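Local atomic coordinates of alpha-actinin-like protein 1 (Schizosaccharomyces pombe, PDB entry 5BVR), a protein that binds actin filaments through a tandem pair of calponin-homology domains and takes part in forming and organising the actin ring during cytokinesis and septation. Residues H183-F191 / R202-D211. Sequence-based numbering, arbitrary orientation. Where two conformers were deposited one is given.
Sequences HRANMQLAF and RLIEVEDVCD
Val206 drops as a knob between Arg184, Met187, Gln188 and Phe191, and so seats the short helical turn 206-209 on helix 183-198 of the second calponin-homology domain, a helical fold. Its CG1 touches Met187 CG and Arg184 CG, 3.9 Å from each, while CG2 meets Gln188 OE1 at 3.3 Å and comes at the ring of Phe191 obliquely, 3.7 Å from CD2. That ring is the centre of the tight side. Its CZ meets Ile204 CD1 at 3.7 Å, Val209 CG1 touches its edge, and Met187 CG lies over one face; beyond the two segments, Phe161 and Tyr223 pack against it edge-to-face. In one of its two conformers, Met187 bends at chi2 and chi3 and its CE reaches Cys210 CA.

The outer side is polar and wetter. The Arg184 chain, with CG anti to the backbone N (chi1 -169°) and a bend at chi3, brings its guanidinium beside the turn, Cys210 SG against one face, offset toward the rim, and Glu207 at its edge. Rather than pairing directly with Glu207 or Asp211, it works through water: NH2 donates to one that donates to Glu207 O and Cys210 O, and weakly to a second that donates to Asp211 OD2. Further along, Gln188 NE2 and Arg202 NH1 lie 3.5 Å apart without bonding; both side chains turn to Asp192, by hydrogen bond and salt bridge respectively. At the start of the helix, His183 ND1 donates a short, nearly straight bond (2.6 Å, 173°) that lies in the imidazole plane and ends on the syn lone pair of Asp211 OD1.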
# COMPACT_ATOMS: atom_id res chain seq x y z
N HIS A 183 8.39 -12.03 18.58
CA HIS A 183 7.66 -11.52 17.43
C HIS A 183 7.94 -10.05 17.22
O HIS A 183 8.11 -9.61 16.09
CB HIS A 183 6.17 -11.76 17.62
CG HIS A 183 5.81 -13.21 17.77
ND1 HIS A 183 4.53 -13.63 18.04
CD2 HIS A 183 6.57 -14.33 17.66
CE1 HIS A 183 4.51 -14.95 18.11
NE2 HIS A 183 5.73 -15.40 17.89
N ARG A 184 7.97 -9.26 18.30
CA ARG A 184 8.07 -7.80 18.15
C ARG A 184 9.46 -7.40 17.66
O ARG A 184 9.60 -6.57 16.75
CB ARG A 184 7.74 -7.12 19.47
CG ARG A 184 7.56 -5.59 19.35
CD ARG A 184 6.66 -5.02 20.46
NE ARG A 184 5.39 -5.74 20.56
CZ ARG A 184 4.23 -5.34 20.04
NH1 ARG A 184 4.13 -4.19 19.37
NH2 ARG A 184 3.15 -6.09 20.20
N ALA A 185 10.50 -8.00 18.24
CA ALA A 185 11.86 -7.72 17.81
C ALA A 185 12.11 -8.15 16.36
O ALA A 185 12.77 -7.45 15.58
CB ALA A 185 12.85 -8.39 18.74
N ASN A 186 11.55 -9.29 15.99
CA ASN A 186 11.73 -9.81 14.64
C ASN A 186 10.98 -8.97 13.62
O ASN A 186 11.49 -8.68 12.55
CB ASN A 186 11.30 -11.26 14.58
CG ASN A 186 12.22 -12.16 15.40
OD1 ASN A 186 13.34 -11.75 15.75
ND2 ASN A 186 11.78 -13.38 15.66
N MET A 187 9.76 -8.55 13.94
CA MET A 187 8.99 -7.64 13.08
C MET A 187 9.76 -6.34 12.86
O MET A 187 9.88 -5.83 11.74
CB MET A 187 7.63 -7.31 13.73
CG MET A 187 6.63 -6.61 12.80
SD MET A 187 5.84 -7.77 11.67
CE MET A 187 4.75 -8.64 12.81
N GLN A 188 10.25 -5.77 13.95
CA GLN A 188 10.98 -4.51 13.88
C GLN A 188 12.23 -4.68 13.01
O GLN A 188 12.53 -3.83 12.17
CB GLN A 188 11.36 -4.08 15.29
CG GLN A 188 12.08 -2.75 15.36
CD GLN A 188 11.16 -1.59 15.06
OE1 GLN A 188 10.14 -1.41 15.73
NE2 GLN A 188 11.50 -0.81 14.04
N LEU A 189 12.94 -5.78 13.21
CA LEU A 189 14.14 -6.07 12.42
C LEU A 189 13.82 -6.09 10.92
O LEU A 189 14.48 -5.41 10.12
CB LEU A 189 14.73 -7.42 12.85
CG LEU A 189 16.05 -7.80 12.19
CD1 LEU A 189 17.18 -6.91 12.66
CD2 LEU A 189 16.35 -9.27 12.47
N ALA A 190 12.79 -6.85 10.54
CA ALA A 190 12.41 -6.94 9.14
C ALA A 190 12.04 -5.57 8.58
O ALA A 190 12.52 -5.20 7.51
CB ALA A 190 11.25 -7.91 8.97
N PHE A 191 11.19 -4.82 9.27
CA PHE A 191 10.77 -3.53 8.76
C PHE A 191 11.97 -2.60 8.59
O PHE A 191 12.03 -1.85 7.61
CB PHE A 191 9.73 -2.88 9.67
CG PHE A 191 8.39 -3.56 9.69
CD1 PHE A 191 8.15 -4.75 9.00
CD2 PHE A 191 7.34 -2.98 10.38
CE1 PHE A 191 6.86 -5.34 9.04
CE2 PHE A 191 6.10 -3.57 10.42
CZ PHE A 191 5.86 -4.74 9.74
N ARG A 202 8.30 2.17 4.94
CA ARG A 202 7.67 1.64 6.14
C ARG A 202 6.20 2.05 6.18
O ARG A 202 5.84 3.02 6.86
CB ARG A 202 8.40 2.17 7.36
CG ARG A 202 7.84 1.69 8.68
CD ARG A 202 8.53 2.42 9.81
NE ARG A 202 9.94 2.06 9.85
CZ ARG A 202 10.43 1.05 10.55
NH1 ARG A 202 9.64 0.30 11.31
NH2 ARG A 202 11.72 0.79 10.50
N LEU A 203 5.35 1.33 5.47
CA LEU A 203 3.95 1.69 5.36
C LEU A 203 3.12 1.32 6.58
O LEU A 203 2.02 1.85 6.73
CB LEU A 203 3.31 1.07 4.11
CG LEU A 203 3.97 1.47 2.79
CD1 LEU A 203 3.15 0.93 1.63
CD2 LEU A 203 4.14 3.00 2.62
N ILE A 204 3.60 0.37 7.40
CA ILE A 204 2.88 -0.08 8.59
C ILE A 204 3.81 -0.07 9.79
O ILE A 204 5.01 -0.28 9.66
CB ILE A 204 2.25 -1.47 8.41
CG1 ILE A 204 3.30 -2.54 8.10
CG2 ILE A 204 1.21 -1.43 7.34
CD1 ILE A 204 2.73 -3.94 7.94
N GLU A 205 3.24 0.22 10.95
CA GLU A 205 4.01 0.22 12.18
C GLU A 205 4.03 -1.20 12.73
O GLU A 205 3.11 -2.00 12.48
CB GLU A 205 3.36 1.13 13.22
CG GLU A 205 3.03 2.55 12.75
CD GLU A 205 4.23 3.45 12.70
OE1 GLU A 205 5.35 2.95 12.91
OE2 GLU A 205 4.05 4.66 12.45
N VAL A 206 5.09 -1.52 13.47
CA VAL A 206 5.18 -2.83 14.08
C VAL A 206 3.91 -3.14 14.89
O VAL A 206 3.33 -4.24 14.78
CB VAL A 206 6.44 -2.92 14.97
CG1 VAL A 206 6.40 -4.15 15.88
CG2 VAL A 206 7.69 -2.91 14.08
N GLU A 207 3.45 -2.18 15.70
CA GLU A 207 2.30 -2.41 16.56
C GLU A 207 1.01 -2.59 15.77
O GLU A 207 0.01 -3.07 16.31
CB GLU A 207 2.19 -1.31 17.63
CG GLU A 207 2.04 0.11 17.10
CD GLU A 207 3.37 0.84 16.85
OE1 GLU A 207 4.42 0.18 16.64
OE2 GLU A 207 3.36 2.09 16.86
N ASP A 208 1.02 -2.24 14.48
CA ASP A 208 -0.19 -2.38 13.68
C ASP A 208 -0.45 -3.84 13.29
O ASP A 208 -1.55 -4.19 12.90
CB ASP A 208 -0.12 -1.54 12.40
CG ASP A 208 -0.06 -0.04 12.66
OD1 ASP A 208 -0.55 0.40 13.72
OD2 ASP A 208 0.46 0.69 11.78
N VAL A 209 0.56 -4.69 13.38
CA VAL A 209 0.44 -6.08 12.91
C VAL A 209 0.99 -7.11 13.90
O VAL A 209 0.46 -8.23 13.96
CB VAL A 209 1.08 -6.25 11.50
CG1 VAL A 209 2.37 -5.52 11.42
CG2 VAL A 209 1.27 -7.72 11.08
N CYS A 210 1.99 -6.75 14.70
CA CYS A 210 2.62 -7.73 15.60
C CYS A 210 1.64 -8.21 16.67
O CYS A 210 1.10 -7.44 17.47
CB CYS A 210 3.85 -7.13 16.27
SG CYS A 210 4.70 -8.28 17.34
N ASP A 211 1.39 -9.52 16.65
CA ASP A 211 0.49 -10.17 17.57
C ASP A 211 -0.88 -9.50 17.67
O ASP A 211 -1.51 -9.44 18.73
CB ASP A 211 1.15 -10.25 18.95
CG ASP A 211 2.36 -11.16 18.97
OD1 ASP A 211 2.42 -12.12 18.17
OD2 ASP A 211 3.25 -10.89 19.80
O HOH W 1 0.95 -4.94 18.36
O HOH W 2 3.01 -9.09 21.78